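Local coordinates for protein LYND (Lyngbya aestuarii, PDB 4V1T) that probably catalyses the ATP-dependent cyclodehydration of cysteine residues in a precursor peptide to thiazolines, as a YcaO-type cyclodehydratase, at residues P164-I169 / Q178-V183; Q172-Q177 / C311-D316. All coordinates share one frame; numbering follows the deposited sequence.

Interaction 1. Residues P164-I169 / Q178-V183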
loop_
_atom_site.group_PDB
_atom_site.type_symbol
_atom_site.label_atom_id
_atom_site.label_comp_id
_atom_site.label_asym_id
_atom_site.label_seq_id
_atom_site.Cartn_x
_atom_site.Cartn_y
_atom_site.Cartn_z
ATOM N N PRO B 164 -14.133 -32.169 0.410
ATOM C CA PRO B 164 -13.322 -33.258 0.976
ATOM C C PRO B 164 -12.641 -34.167 -0.056
ATOM O O PRO B 164 -11.637 -34.785 0.269
ATOM C CB PRO B 164 -14.331 -34.057 1.831
ATOM C CG PRO B 164 -15.673 -33.584 1.431
ATOM C CD PRO B 164 -15.496 -32.169 0.961
ATOM N N GLU B 165 -13.167 -34.235 -1.274
ATOM C CA GLU B 165 -12.550 -35.047 -2.313
ATOM C C GLU B 165 -11.176 -34.499 -2.731
ATOM O O GLU B 165 -10.339 -35.236 -3.243
ATOM C CB GLU B 165 -13.450 -35.128 -3.541
ATOM C CG GLU B 165 -12.795 -35.882 -4.694
ATOM C CD GLU B 165 -13.737 -36.181 -5.837
ATOM O OE1 GLU B 165 -14.969 -36.046 -5.666
ATOM O OE2 GLU B 165 -13.220 -36.558 -6.915
ATOM N N LEU B 166 -10.950 -33.209 -2.513
ATOM C CA LEU B 166 -9.668 -32.608 -2.853
ATOM C C LEU B 166 -8.535 -33.209 -2.023
ATOM O O LEU B 166 -7.378 -33.205 -2.442
ATOM C CB LEU B 166 -9.720 -31.096 -2.678
ATOM C CG LEU B 166 -10.690 -30.368 -3.611
ATOM C CD1 LEU B 166 -10.754 -28.899 -3.260
ATOM C CD2 LEU B 166 -10.308 -30.541 -5.069
ATOM N N ALA B 167 -8.873 -33.742 -0.857
ATOM C CA ALA B 167 -7.878 -34.353 0.007
ATOM C C ALA B 167 -7.288 -35.580 -0.675
ATOM O O ALA B 167 -6.078 -35.800 -0.653
ATOM C CB ALA B 167 -8.493 -34.727 1.343
ATOM N N LYS B 168 -8.157 -36.371 -1.298
ATOM C CA LYS B 168 -7.727 -37.570 -2.005
ATOM C C LYS B 168 -6.918 -37.209 -3.253
ATOM O O LYS B 168 -5.900 -37.832 -3.555
ATOM C CB LYS B 168 -8.939 -38.417 -2.392
ATOM C CG LYS B 168 -8.578 -39.721 -3.078
ATOM C CD LYS B 168 -9.816 -40.444 -3.577
ATOM C CE LYS B 168 -9.460 -41.794 -4.183
ATOM N NZ LYS B 168 -8.972 -42.767 -3.158
ATOM N N ILE B 169 -7.382 -36.214 -3.991
ATOM C CA ILE B 169 -6.667 -35.789 -5.184
ATOM C C ILE B 169 -5.266 -35.306 -4.796
ATOM O O ILE B 169 -4.274 -35.617 -5.463
ATOM C CB ILE B 169 -7.432 -34.680 -5.931
ATOM C CG1 ILE B 169 -8.718 -35.258 -6.525
ATOM C CG2 ILE B 169 -6.554 -34.059 -7.026
ATOM C CD1 ILE B 169 -9.593 -34.229 -7.222
ATOM N N GLN B 178 2.281 -35.493 -9.341
ATOM C CA GLN B 178 1.443 -34.851 -10.352
ATOM C C GLN B 178 1.213 -33.384 -10.010
ATOM O O GLN B 178 0.773 -33.054 -8.911
ATOM C CB GLN B 178 0.099 -35.586 -10.470
ATOM C CG GLN B 178 -0.909 -34.956 -11.424
ATOM C CD GLN B 178 -0.528 -35.109 -12.878
ATOM O OE1 GLN B 178 -0.307 -36.213 -13.356
ATOM N NE2 GLN B 178 -0.451 -33.993 -13.595
ATOM N N THR B 179 1.513 -32.507 -10.956
ATOM C CA THR B 179 1.225 -31.098 -10.799
ATOM C C THR B 179 -0.232 -30.856 -11.214
ATOM O O THR B 179 -0.676 -31.344 -12.246
ATOM C CB THR B 179 2.174 -30.226 -11.643
ATOM O OG1 THR B 179 3.499 -30.316 -11.119
ATOM C CG2 THR B 179 1.744 -28.772 -11.629
ATOM N N TRP B 180 -0.972 -30.107 -10.407
ATOM C CA TRP B 180 -2.374 -29.870 -10.697
ATOM C C TRP B 180 -2.799 -28.455 -10.336
ATOM O O TRP B 180 -2.141 -27.784 -9.539
ATOM C CB TRP B 180 -3.252 -30.892 -9.973
ATOM C CG TRP B 180 -3.057 -30.962 -8.479
ATOM C CD1 TRP B 180 -1.925 -31.348 -7.819
ATOM C CD2 TRP B 180 -4.035 -30.679 -7.462
ATOM N NE1 TRP B 180 -2.130 -31.300 -6.458
ATOM C CE2 TRP B 180 -3.416 -30.898 -6.216
ATOM C CE3 TRP B 180 -5.370 -30.254 -7.487
ATOM C CZ2 TRP B 180 -4.083 -30.703 -5.006
ATOM C CZ3 TRP B 180 -6.032 -30.060 -6.283
ATOM C CH2 TRP B 180 -5.387 -30.287 -5.061
ATOM N N LEU B 181 -3.909 -28.022 -10.937
ATOM C CA LEU B 181 -4.450 -26.681 -10.756
ATOM C C LEU B 181 -5.867 -26.735 -10.185
ATOM O O LEU B 181 -6.666 -27.591 -10.561
ATOM C CB LEU B 181 -4.461 -25.930 -12.091
ATOM C CG LEU B 181 -5.309 -24.653 -12.171
ATOM C CD1 LEU B 181 -4.742 -23.567 -11.288
ATOM C CD2 LEU B 181 -5.400 -24.155 -13.600
ATOM N N LEU B 182 -6.170 -25.816 -9.272
ATOM C CA LEU B 182 -7.509 -25.685 -8.730
ATOM C C LEU B 182 -8.161 -24.432 -9.283
ATOM O O LEU B 182 -7.515 -23.402 -9.447
ATOM C CB LEU B 182 -7.487 -25.622 -7.202
ATOM C CG LEU B 182 -8.076 -26.781 -6.404
ATOM C CD1 LEU B 182 -8.063 -26.417 -4.926
ATOM C CD2 LEU B 182 -9.479 -27.153 -6.853
ATOM N N VAL B 183 -9.450 -24.532 -9.569
ATOM C CA VAL B 183 -10.220 -23.386 -10.012
ATOM C C VAL B 183 -11.678 -23.530 -9.589
ATOM O O VAL B 183 -12.208 -24.638 -9.498
ATOM C CB VAL B 183 -10.142 -23.205 -11.540
ATOM C CG1 VAL B 183 -10.762 -24.371 -12.252
ATOM C CG2 VAL B 183 -10.822 -21.916 -11.965
#
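I169 and L166, one turn of helix apart, face W180 and L182, two residues apart on the strand. The methyl CG2 of I169 sits over one face of the indole, 4.1 Å from the centroid of the W180 six-membered ring and only 14° off its normal, a CH-pi contact. It is offset toward the rim, nearest CE3 and CZ3. This branch reaches the ring because CG2 lies anti to the backbone N while CG1 takes the place beside it (chi1 -68°). L166 meets L182 tip to tip: CD2 of L166 is 3.9 Å from CD2 of L182, and the two CD1 methyls approach to 4.0 Å. The same L166 CD2 comes within 4.5 Å of W180 CZ3, which links the leucine pair to the indole. All four side chains meet through carbon, with 189 Å² buried in total.

W180 CG lies between its backbone N and carbonyl carbon, placing the indole between strand and helix, where it also stacks on the ring of F196. Backbone bonds to F196 and G193 on one neighbouring strand, and to N154 and V156 on the other, hold residues 179-182 in the sheet. W204 and V156 add further packing around L166 and W180. The axes of 165-169 and 180-183 run 11.7 Å apart and nearly antiparallel, at 164°. Helix packing of this kind belongs to a beta-alpha-beta crossover, here strand 154-157, helix 165-176 and the adjacent parallel strand 180-184.

Interaction 2. Residues Q172-Q177 / C311-D316. With ZN (zinc ion), chain K.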
loop_
_atom_site.group_PDB
_atom_site.type_symbol
_atom_site.label_atom_id
_atom_site.label_comp_id
_atom_site.label_asym_id
_atom_site.label_seq_id
_atom_site.Cartn_x
_atom_site.Cartn_y
_atom_site.Cartn_z
ATOM N N GLN B 172 -2.931 -38.391 -3.969
ATOM C CA GLN B 172 -2.445 -39.064 -5.161
ATOM C C GLN B 172 -1.408 -38.212 -5.867
ATOM O O GLN B 172 -0.414 -38.732 -6.354
ATOM C CB GLN B 172 -3.598 -39.369 -6.119
ATOM C CG GLN B 172 -4.550 -40.441 -5.624
ATOM C CD GLN B 172 -5.654 -40.737 -6.621
ATOM O OE1 GLN B 172 -6.006 -39.892 -7.442
ATOM N NE2 GLN B 172 -6.204 -41.943 -6.558
ATOM N N ALA B 173 -1.658 -36.905 -5.925
ATOM C CA ALA B 173 -0.759 -35.982 -6.614
ATOM C C ALA B 173 0.614 -35.953 -5.951
ATOM O O ALA B 173 1.631 -35.886 -6.626
ATOM C CB ALA B 173 -1.364 -34.588 -6.651
ATOM N N LEU B 174 0.637 -36.013 -4.625
ATOM C CA LEU B 174 1.896 -36.003 -3.893
ATOM C C LEU B 174 2.683 -37.296 -4.095
ATOM O O LEU B 174 3.913 -37.270 -4.188
ATOM C CB LEU B 174 1.644 -35.775 -2.403
ATOM C CG LEU B 174 1.213 -34.361 -1.999
ATOM C CD1 LEU B 174 0.873 -34.329 -0.517
ATOM C CD2 LEU B 174 2.281 -33.331 -2.312
ATOM N N GLU B 175 1.973 -38.418 -4.167
ATOM C CA GLU B 175 2.606 -39.715 -4.401
ATOM C C GLU B 175 2.988 -39.889 -5.866
ATOM O O GLU B 175 4.035 -40.441 -6.179
ATOM C CB GLU B 175 1.679 -40.846 -3.960
ATOM C CG GLU B 175 1.422 -40.864 -2.459
ATOM C CD GLU B 175 0.346 -41.862 -2.045
ATOM O OE1 GLU B 175 -0.342 -42.420 -2.930
ATOM O OE2 GLU B 175 0.175 -42.078 -0.824
ATOM N N SER B 176 2.136 -39.399 -6.757
ATOM C CA SER B 176 2.369 -39.499 -8.189
ATOM C C SER B 176 3.285 -38.386 -8.709
ATOM O O SER B 176 3.704 -38.414 -9.864
ATOM C CB SER B 176 1.028 -39.454 -8.924
ATOM O OG SER B 176 1.159 -39.898 -10.256
ATOM N N GLN B 177 3.596 -37.421 -7.848
ATOM C CA GLN B 177 4.318 -36.216 -8.251
ATOM C C GLN B 177 3.607 -35.528 -9.420
ATOM O O GLN B 177 4.237 -35.034 -10.354
ATOM C CB GLN B 177 5.779 -36.540 -8.587
ATOM C CG GLN B 177 6.690 -36.472 -7.367
ATOM C CD GLN B 177 8.031 -37.154 -7.578
ATOM O OE1 GLN B 177 8.589 -37.743 -6.652
ATOM N NE2 GLN B 177 8.560 -37.073 -8.792
ATOM N N CYS B 311 3.523 -29.450 7.740
ATOM C CA CYS B 311 2.284 -29.977 7.192
ATOM C C CYS B 311 2.165 -31.473 7.459
ATOM O O CYS B 311 3.076 -32.232 7.120
ATOM C CB CYS B 311 2.204 -29.724 5.690
ATOM S SG CYS B 311 0.689 -30.365 4.941
ATOM N N PRO B 312 1.041 -31.911 8.054
ATOM C CA PRO B 312 0.839 -33.355 8.284
ATOM C C PRO B 312 0.896 -34.202 7.017
ATOM O O PRO B 312 1.147 -35.387 7.111
ATOM C CB PRO B 312 -0.572 -33.433 8.900
ATOM C CG PRO B 312 -1.142 -32.056 8.829
ATOM C CD PRO B 312 0.005 -31.106 8.724
ATOM N N THR B 313 0.675 -33.601 5.853
ATOM C CA THR B 313 0.590 -34.356 4.604
ATOM C C THR B 313 1.886 -34.283 3.785
ATOM O O THR B 313 2.457 -35.311 3.450
ATOM C CB THR B 313 -0.579 -33.839 3.743
ATOM O OG1 THR B 313 -1.764 -33.799 4.534
ATOM C CG2 THR B 313 -0.815 -34.724 2.552
ATOM N N CYS B 314 2.340 -33.068 3.472
ATOM C CA CYS B 314 3.503 -32.891 2.600
ATOM C C CYS B 314 4.782 -32.479 3.335
ATOM O O CYS B 314 5.813 -32.283 2.714
ATOM C CB CYS B 314 3.184 -31.862 1.512
ATOM S SG CYS B 314 3.295 -30.144 2.053
ATOM N N GLY B 315 4.717 -32.357 4.656
ATOM C CA GLY B 315 5.859 -31.890 5.436
ATOM C C GLY B 315 6.205 -32.815 6.589
ATOM O O GLY B 315 5.851 -33.996 6.579
ATOM N N ASP B 316 6.912 -32.263 7.573
ATOM C CA ASP B 316 7.279 -32.981 8.783
ATOM C C ASP B 316 6.490 -32.433 9.974
ATOM O O ASP B 316 6.895 -31.451 10.588
ATOM C CB ASP B 316 8.785 -32.862 9.038
ATOM C CG ASP B 316 9.212 -33.517 10.350
ATOM O OD1 ASP B 316 8.492 -34.411 10.857
ATOM O OD2 ASP B 316 10.276 -33.127 10.869
HETATM ZN ZN ZN K . 1.264 -29.467 2.876
#
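L174 points its side chain from the last turns of the helix at the zinc-binding loop and carries the largest share of the contact, most of it through one methyl. Its CD1 lies 3.5 Å from CG2 of T313, a tight methyl-to-methyl meeting in which the two side chains cross at about a right angle, and 3.9 Å from CB of C314. CG of L174 stands beside the backbone N (chi1 -72°) and the chain extends from there, which carries both methyls outward; CD2 is the more distant one, 4.2 Å from C314 CB. The area buried is small, 100 Å², and the contact lies near the surface. P198 and C203 also pack on L174.

T313 divides its two branches. CG2 faces the leucine, whereas OG1 is hydrogen-bonded to OD2 of D205, a residue between two zinc ligands.

C314 offers only its CB to the leucine and gives its sulfur to the metal. SG of C314 and SG of C311 each bind the zinc ion at 2.3 Å, and C203 and C206 complete the four-cysteine site. The loop is wrapped tightly round the sulfur of C311: the backbone N of T313 donates to C311 SG at 3.4 Å, and that of C314 donates to the same atom almost straight, at 175°. Such N-H...S bonds would be expected to offset part of the thiolate charge. The turn closes where G315 N bonds to C311 O. Sequence and bonding, Cys-Pro-Thr-Cys-Gly with two amides on the first sulfur, are those of a rubredoxin-type zinc knuckle.

In the fold
Interactions 1 and 2 use successive parts of helix 165-176, and their centres are 11 Å apart. Along the chain their segments alternate: 164-169, 172-177, 178-183, then 311-316 nearly 130 residues later. The first part of the helix packs on strand 180-184 of the seven-stranded mixed sheet, while its later turns meet the cysteine loop that follows strand 299-304, an outermost strand of that sheet. The two also touch directly: Q178 N lies 2.8 Å from A173 O, a probable hydrogen bond, and W180 NE1 packs on A173 CB at 3.4 Å. One helix therefore connects the sheet's interior with the zinc site beside it.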